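Local coordinates for suppressor protein MPT5 (Saccharomyces cerevisiae, PDB 5BZ1) that binds short sequence elements in the 3'-untranslated regions of target messenger RNAs through its Pumilio-repeat domain and regulates their expression after transcription, at residues V200-F205 against Y217-L222; K185-C190 against F196-K201. One frame throughout, in Å; residues are numbered along the deposited sequence.

Contact 1 of 2, residues V200-F205 against Y217-L222. With nucleotides of chain B.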
loop_
_atom_site.group_PDB
_atom_site.type_symbol
_atom_site.label_atom_id
_atom_site.label_comp_id
_atom_site.label_asym_id
_atom_site.label_seq_id
_atom_site.Cartn_x
_atom_site.Cartn_y
_atom_site.Cartn_z
ATOM N N VAL A 200 -9.040 0.798 -12.005
ATOM C CA VAL A 200 -10.359 1.109 -12.545
ATOM C C VAL A 200 -11.287 1.569 -11.423
ATOM O O VAL A 200 -11.984 2.574 -11.550
ATOM C CB VAL A 200 -10.972 -0.102 -13.279
ATOM C CG1 VAL A 200 -12.456 0.114 -13.535
ATOM C CG2 VAL A 200 -10.242 -0.360 -14.591
ATOM N N LYS A 201 -11.270 0.840 -10.313
ATOM C CA LYS A 201 -12.099 1.183 -9.166
ATOM C C LYS A 201 -11.621 2.468 -8.476
ATOM O O LYS A 201 -12.434 3.288 -8.035
ATOM C CB LYS A 201 -12.144 0.013 -8.181
ATOM C CG LYS A 201 -13.556 -0.428 -7.818
ATOM C CD LYS A 201 -14.362 -0.848 -9.042
ATOM C CE LYS A 201 -15.835 -1.036 -8.693
ATOM N NZ LYS A 201 -16.629 -1.513 -9.858
ATOM N N ILE A 202 -10.303 2.647 -8.401
ATOM C CA ILE A 202 -9.719 3.855 -7.817
ATOM C C ILE A 202 -10.127 5.106 -8.606
ATOM O O ILE A 202 -10.493 6.130 -8.020
ATOM C CB ILE A 202 -8.180 3.749 -7.729
ATOM C CG1 ILE A 202 -7.774 2.867 -6.544
ATOM C CG2 ILE A 202 -7.544 5.122 -7.587
ATOM C CD1 ILE A 202 -6.292 2.526 -6.501
ATOM N N VAL A 203 -10.065 5.015 -9.932
ATOM C CA VAL A 203 -10.477 6.118 -10.797
ATOM C C VAL A 203 -11.979 6.376 -10.680
ATOM O O VAL A 203 -12.416 7.527 -10.646
ATOM C CB VAL A 203 -10.090 5.859 -12.271
ATOM C CG1 VAL A 203 -10.694 6.919 -13.193
ATOM C CG2 VAL A 203 -8.575 5.822 -12.422
ATOM N N GLN A 204 -12.759 5.301 -10.608
ATOM C CA GLN A 204 -14.212 5.404 -10.493
ATOM C C GLN A 204 -14.632 6.190 -9.249
ATOM O O GLN A 204 -15.586 6.971 -9.290
ATOM C CB GLN A 204 -14.847 4.009 -10.474
ATOM C CG GLN A 204 -16.343 4.009 -10.168
ATOM C CD GLN A 204 -16.974 2.629 -10.255
ATOM O OE1 GLN A 204 -16.322 1.655 -10.635
ATOM N NE2 GLN A 204 -18.255 2.540 -9.905
ATOM N N PHE A 205 -13.903 5.993 -8.154
ATOM C CA PHE A 205 -14.236 6.633 -6.886
ATOM C C PHE A 205 -13.218 7.697 -6.488
ATOM O O PHE A 205 -13.027 7.974 -5.303
ATOM C CB PHE A 205 -14.357 5.581 -5.784
ATOM C CG PHE A 205 -15.518 4.650 -5.966
ATOM C CD1 PHE A 205 -16.776 4.990 -5.486
ATOM C CD2 PHE A 205 -15.357 3.441 -6.623
ATOM C CE1 PHE A 205 -17.852 4.136 -5.654
ATOM C CE2 PHE A 205 -16.427 2.581 -6.795
ATOM C CZ PHE A 205 -17.678 2.929 -6.311
ATOM N N TYR A 217 -2.667 9.213 -0.437
ATOM C CA TYR A 217 -1.431 8.446 -0.556
ATOM C C TYR A 217 -1.555 7.353 -1.619
ATOM O O TYR A 217 -0.582 7.009 -2.292
ATOM C CB TYR A 217 -1.033 7.847 0.795
ATOM C CG TYR A 217 -0.512 8.872 1.780
ATOM C CD1 TYR A 217 0.728 9.467 1.596
ATOM C CD2 TYR A 217 -1.255 9.240 2.891
ATOM C CE1 TYR A 217 1.211 10.407 2.491
ATOM C CE2 TYR A 217 -0.781 10.175 3.794
ATOM C CZ TYR A 217 0.453 10.754 3.589
ATOM O OH TYR A 217 0.932 11.686 4.480
ATOM N N ILE A 218 -2.762 6.816 -1.762
ATOM C CA ILE A 218 -3.035 5.781 -2.750
ATOM C C ILE A 218 -2.919 6.323 -4.182
ATOM O O ILE A 218 -2.322 5.684 -5.052
ATOM C CB ILE A 218 -4.426 5.150 -2.527
ATOM C CG1 ILE A 218 -4.471 4.414 -1.187
ATOM C CG2 ILE A 218 -4.771 4.200 -3.655
ATOM C CD1 ILE A 218 -3.353 3.390 -1.011
ATOM N N ILE A 219 -3.487 7.502 -4.424
ATOM C CA ILE A 219 -3.370 8.133 -5.732
ATOM C C ILE A 219 -1.899 8.383 -6.062
ATOM O O ILE A 219 -1.440 8.112 -7.177
ATOM C CB ILE A 219 -4.124 9.477 -5.808
ATOM C CG1 ILE A 219 -5.562 9.330 -5.313
ATOM C CG2 ILE A 219 -4.093 10.015 -7.235
ATOM C CD1 ILE A 219 -6.330 8.211 -5.994
ATOM N N GLN A 220 -1.168 8.907 -5.085
ATOM C CA GLN A 220 0.255 9.167 -5.248
ATOM C C GLN A 220 1.038 7.884 -5.531
ATOM O O GLN A 220 1.988 7.891 -6.312
ATOM C CB GLN A 220 0.813 9.881 -4.012
ATOM C CG GLN A 220 0.298 11.305 -3.823
ATOM C CD GLN A 220 1.006 12.038 -2.700
ATOM O OE1 GLN A 220 2.178 12.396 -2.821
ATOM N NE2 GLN A 220 0.298 12.262 -1.596
ATOM N N PHE A 221 0.632 6.783 -4.905
ATOM C CA PHE A 221 1.300 5.503 -5.125
ATOM C C PHE A 221 1.131 5.035 -6.571
ATOM O O PHE A 221 2.081 4.547 -7.182
ATOM C CB PHE A 221 0.789 4.432 -4.156
ATOM C CG PHE A 221 1.670 3.214 -4.088
ATOM C CD1 PHE A 221 2.694 3.138 -3.153
ATOM C CD2 PHE A 221 1.492 2.158 -4.972
ATOM C CE1 PHE A 221 3.521 2.023 -3.092
ATOM C CE2 PHE A 221 2.316 1.037 -4.918
ATOM C CZ PHE A 221 3.332 0.973 -3.975
ATOM N N LEU A 222 -0.077 5.186 -7.111
ATOM C CA LEU A 222 -0.337 4.864 -8.513
ATOM C C LEU A 222 0.551 5.684 -9.445
ATOM O O LEU A 222 1.046 5.175 -10.450
ATOM C CB LEU A 222 -1.803 5.109 -8.870
ATOM C CG LEU A 222 -2.856 4.112 -8.396
ATOM C CD1 LEU A 222 -4.172 4.348 -9.126
ATOM C CD2 LEU A 222 -2.373 2.688 -8.604
ATOM P P A B 4 1.686 12.781 9.129
ATOM O OP1 A B 4 1.872 12.900 10.594
ATOM O OP2 A B 4 2.865 12.776 8.223
ATOM O "O5'" A B 4 0.854 11.461 8.822
ATOM C "C5'" A B 4 -0.435 11.259 9.385
ATOM C "C4'" A B 4 -0.884 9.834 9.197
ATOM O "O4'" A B 4 -1.052 9.563 7.783
ATOM C "C3'" A B 4 0.095 8.770 9.663
ATOM O "O3'" A B 4 0.036 8.547 11.061
ATOM C "C2'" A B 4 -0.309 7.557 8.830
ATOM O "O2'" A B 4 -1.435 6.901 9.398
ATOM C "C1'" A B 4 -0.736 8.214 7.511
ATOM N N9 A B 4 0.322 8.172 6.481
ATOM C C8 A B 4 1.419 8.995 6.353
ATOM N N7 A B 4 2.179 8.696 5.325
ATOM C C5 A B 4 1.550 7.607 4.730
ATOM C C6 A B 4 1.859 6.824 3.597
ATOM N N6 A B 4 2.928 7.017 2.819
ATOM N N1 A B 4 1.015 5.815 3.290
ATOM C C2 A B 4 -0.061 5.609 4.063
ATOM N N3 A B 4 -0.458 6.275 5.147
ATOM C C4 A B 4 0.402 7.273 5.436
ATOM P P U B 3 1.400 19.283 8.505
ATOM O OP1 U B 3 0.624 18.926 9.722
ATOM O OP2 U B 3 2.870 19.473 8.630
ATOM O "O5'" U B 3 1.125 18.191 7.375
ATOM C "C5'" U B 3 1.499 16.835 7.550
ATOM C "C4'" U B 3 0.328 15.918 7.313
ATOM O "O4'" U B 3 -0.213 16.116 5.982
ATOM C "C3'" U B 3 0.618 14.428 7.378
ATOM O "O3'" U B 3 0.679 13.962 8.714
ATOM C "C2'" U B 3 -0.533 13.830 6.575
ATOM O "O2'" U B 3 -1.705 13.734 7.371
ATOM C "C1'" U B 3 -0.759 14.907 5.502
ATOM N N1 U B 3 -0.118 14.566 4.213
ATOM C C2 U B 3 -0.835 13.753 3.347
ATOM O O2 U B 3 -1.943 13.315 3.611
ATOM N N3 U B 3 -0.206 13.459 2.163
ATOM C C4 U B 3 1.044 13.892 1.765
ATOM O O4 U B 3 1.479 13.539 0.665
ATOM C C5 U B 3 1.718 14.735 2.713
ATOM C C6 U B 3 1.133 15.042 3.882
#

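Contact 2 of 2, residues K185-C190 against F196-K201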
loop_
_atom_site.group_PDB
_atom_site.type_symbol
_atom_site.label_atom_id
_atom_site.label_comp_id
_atom_site.label_asym_id
_atom_site.label_seq_id
_atom_site.Cartn_x
_atom_site.Cartn_y
_atom_site.Cartn_z
ATOM N N LYS A 185 1.104 -2.284 -0.098
ATOM C CA LYS A 185 1.903 -3.510 -0.093
ATOM C C LYS A 185 1.483 -4.402 -1.255
ATOM O O LYS A 185 2.322 -4.897 -2.007
ATOM C CB LYS A 185 1.726 -4.275 1.221
ATOM C CG LYS A 185 2.109 -3.493 2.470
ATOM C CD LYS A 185 3.561 -3.063 2.442
ATOM C CE LYS A 185 3.906 -2.200 3.654
ATOM N NZ LYS A 185 3.741 -2.910 4.956
ATOM N N LEU A 186 0.174 -4.594 -1.390
ATOM C CA LEU A 186 -0.390 -5.396 -2.468
ATOM C C LEU A 186 0.030 -4.882 -3.843
ATOM O O LEU A 186 0.483 -5.655 -4.690
ATOM C CB LEU A 186 -1.915 -5.404 -2.365
ATOM C CG LEU A 186 -2.652 -6.192 -3.446
ATOM C CD1 LEU A 186 -2.425 -7.691 -3.273
ATOM C CD2 LEU A 186 -4.129 -5.871 -3.431
ATOM N N LEU A 187 -0.117 -3.576 -4.054
ATOM C CA LEU A 187 0.176 -2.965 -5.349
ATOM C C LEU A 187 1.655 -3.074 -5.713
ATOM O O LEU A 187 2.012 -3.059 -6.891
ATOM C CB LEU A 187 -0.264 -1.497 -5.367
ATOM C CG LEU A 187 -1.765 -1.205 -5.402
ATOM C CD1 LEU A 187 -2.032 0.285 -5.274
ATOM C CD2 LEU A 187 -2.386 -1.734 -6.677
ATOM N N SER A 188 2.509 -3.197 -4.702
ATOM C CA SER A 188 3.950 -3.244 -4.932
ATOM C C SER A 188 4.430 -4.613 -5.419
ATOM O O SER A 188 5.548 -4.734 -5.921
ATOM C CB SER A 188 4.712 -2.844 -3.667
ATOM O OG SER A 188 4.543 -3.810 -2.646
ATOM N N VAL A 189 3.590 -5.636 -5.283
ATOM C CA VAL A 189 3.994 -6.995 -5.660
ATOM C C VAL A 189 3.044 -7.713 -6.627
ATOM O O VAL A 189 3.436 -8.692 -7.258
ATOM C CB VAL A 189 4.190 -7.902 -4.417
ATOM C CG1 VAL A 189 5.293 -7.370 -3.520
ATOM C CG2 VAL A 189 2.887 -8.030 -3.650
ATOM N N CYS A 190 1.804 -7.244 -6.737
ATOM C CA CYS A 190 0.809 -7.945 -7.550
ATOM C C CYS A 190 1.045 -7.751 -9.052
ATOM O O CYS A 190 1.858 -6.915 -9.452
ATOM C CB CYS A 190 -0.610 -7.526 -7.161
ATOM S SG CYS A 190 -1.034 -5.828 -7.601
ATOM N N PHE A 196 -4.437 -3.072 -12.742
ATOM C CA PHE A 196 -5.444 -2.481 -13.625
ATOM C C PHE A 196 -6.845 -2.544 -13.031
ATOM O O PHE A 196 -7.549 -1.534 -12.988
ATOM C CB PHE A 196 -5.449 -3.188 -14.982
ATOM C CG PHE A 196 -4.328 -2.777 -15.891
ATOM C CD1 PHE A 196 -3.540 -1.675 -15.594
ATOM C CD2 PHE A 196 -4.068 -3.490 -17.055
ATOM C CE1 PHE A 196 -2.508 -1.294 -16.433
ATOM C CE2 PHE A 196 -3.037 -3.113 -17.898
ATOM C CZ PHE A 196 -2.258 -2.013 -17.585
ATOM N N LYS A 197 -7.246 -3.735 -12.585
ATOM C CA LYS A 197 -8.577 -3.940 -12.017
ATOM C C LYS A 197 -8.825 -3.032 -10.815
ATOM O O LYS A 197 -9.920 -2.496 -10.644
ATOM C CB LYS A 197 -8.780 -5.411 -11.636
ATOM C CG LYS A 197 -9.091 -6.315 -12.826
ATOM C CD LYS A 197 -8.802 -7.780 -12.523
ATOM C CE LYS A 197 -9.632 -8.300 -11.362
ATOM N NZ LYS A 197 -11.087 -8.328 -11.669
ATOM N N ILE A 198 -7.796 -2.854 -9.994
ATOM C CA ILE A 198 -7.887 -1.998 -8.815
ATOM C C ILE A 198 -7.912 -0.522 -9.211
ATOM O O ILE A 198 -8.654 0.274 -8.633
ATOM C CB ILE A 198 -6.725 -2.276 -7.840
ATOM C CG1 ILE A 198 -6.760 -3.738 -7.386
ATOM C CG2 ILE A 198 -6.784 -1.348 -6.639
ATOM C CD1 ILE A 198 -5.640 -4.123 -6.434
ATOM N N SER A 199 -7.104 -0.165 -10.205
ATOM C CA SER A 199 -7.032 1.210 -10.689
ATOM C C SER A 199 -8.348 1.690 -11.298
ATOM O O SER A 199 -8.723 2.854 -11.133
ATOM C CB SER A 199 -5.905 1.351 -11.706
ATOM O OG SER A 199 -6.019 2.565 -12.421
ATOM N N VAL A 200 -9.040 0.798 -12.005
ATOM C CA VAL A 200 -10.359 1.109 -12.545
ATOM C C VAL A 200 -11.287 1.569 -11.423
ATOM O O VAL A 200 -11.984 2.574 -11.550
ATOM C CB VAL A 200 -10.972 -0.102 -13.279
ATOM C CG1 VAL A 200 -12.456 0.114 -13.535
ATOM C CG2 VAL A 200 -10.242 -0.360 -14.591
ATOM N N LYS A 201 -11.270 0.840 -10.313
ATOM C CA LYS A 201 -12.099 1.183 -9.166
ATOM C C LYS A 201 -11.621 2.468 -8.476
ATOM O O LYS A 201 -12.434 3.288 -8.035
ATOM C CB LYS A 201 -12.144 0.013 -8.181
ATOM C CG LYS A 201 -13.556 -0.428 -7.818
ATOM C CD LYS A 201 -14.362 -0.848 -9.042
ATOM C CE LYS A 201 -15.835 -1.036 -8.693
ATOM N NZ LYS A 201 -16.629 -1.513 -9.858
#

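Contact 1 of 2, residues V200-F205 against Y217-L222
Ile202 meets Ile218, Ile219 and Leu222 with its two branches. Its CB faces the other helix. From there CG1 lies beside the backbone N (chi1 -78°) and the chain runs extended to CD1; the Ile202 and Ile218 side chains cross at about a right angle, and Ile202 CD1 touches Ile218 CG2 at 3.6 Å. The other branch, CG2, rests against CD1 of Ile219 at 3.7 Å as the two side chains slide past one another in opposite directions. Leu222 comes tip to tip, its CD1 3.8 Å from both CG2 and CD1 of Ile202. One isoleucine thus spans the axes of segments 200-204 and 217-222, 11.5 Å apart at closest approach, with N-to-C directions 131° apart. Helix 215-223 also carries RNA-binding side chains. Adenine A4 of chain B lies over one face of the Tyr217 ring, with its C5 above the ring centre, while NE2 of Gln220 gives a nearly straight bond (177°) of 2.9 Å to O4 of U3 of chain B. An alanine in place of Tyr217 is likely to leave the base of A4 without the flat surface it rests on. Ile202 also reaches Ile170 of helix 169-174, Ile218 leans on Cys180 and Gln184 of helix 179-189, and Ile219 packs on Val256 of helix 253-273, so this contact inside Pumilio 6 is flanked by side chains of Pumilio 5 and Pumilio 7.

Contact 2 of 2, residues K185-C190 against F196-K201
Leu186 and Leu187, consecutive on one helix, both turn a CD2 methyl to the same atom, CD1 of Ile198. The isoleucine starts toward the leucine helix, and with CG1 and CD1 stretched out straight (chi2 179°) its terminal methyl is the part that arrives. It meets CD2 of Leu186 at 3.8 Å and CD2 of Leu187 at 4.0 Å. Seen from Ile198 CD1, the two leucine methyls lie about 90° apart, and Leu186 CD2 is 5.5 Å from Leu187 CD2, so the isoleucine methyl is touched from two directions. Both leucines cross the isoleucine at a slant, but they get there differently. Leu186 starts toward Ile198 and has CG anti to the backbone N (chi1 179°); Leu187 leaves its backbone at the side of the contact, and CG beside its backbone N brings CD2 round to Ile198. Leu186 also packs on Ile149 of helix 141-151 and on Ile160, Ile161 and Ile164 of helix 158-165. Beyond the leucines, polar groups are paired locally. OG of Ser188 bonds back to O of Lys185 at 2.6 Å, and O of Leu186 receives both Val189 N and Cys190 N. On the partner helix, Ser199 OG is hydrogen-bonded to Tyr231 OH. The meeting itself is purely hydrocarbon: the three touching residues are buried, and methyl groups alone come together, so the two helices of this Pumilio repeat are held here by shape fit and exclusion of water rather than by directed bonds.

Contacts 1 and 2, with centres 9 Å apart, share helix 192-204. Ile198 and Ile202 stand one turn apart on it, and CG2 of Ile198 lies 3.9 Å from CD1 of Ile202, so the two patches join. They also meet across the other helices: CE2 of Phe221 packs on CB of Leu187 at 3.6 Å, and CD2 of Leu222 sits 4.1 Å from CD1 of Leu187. The result is one apolar layer running from Pumilio 5 into Pumilio 6. Contact 1 supplies Tyr217 and Gln220 to the RNA directly, whereas the nearest atom of contact 2 is about 5 Å from it.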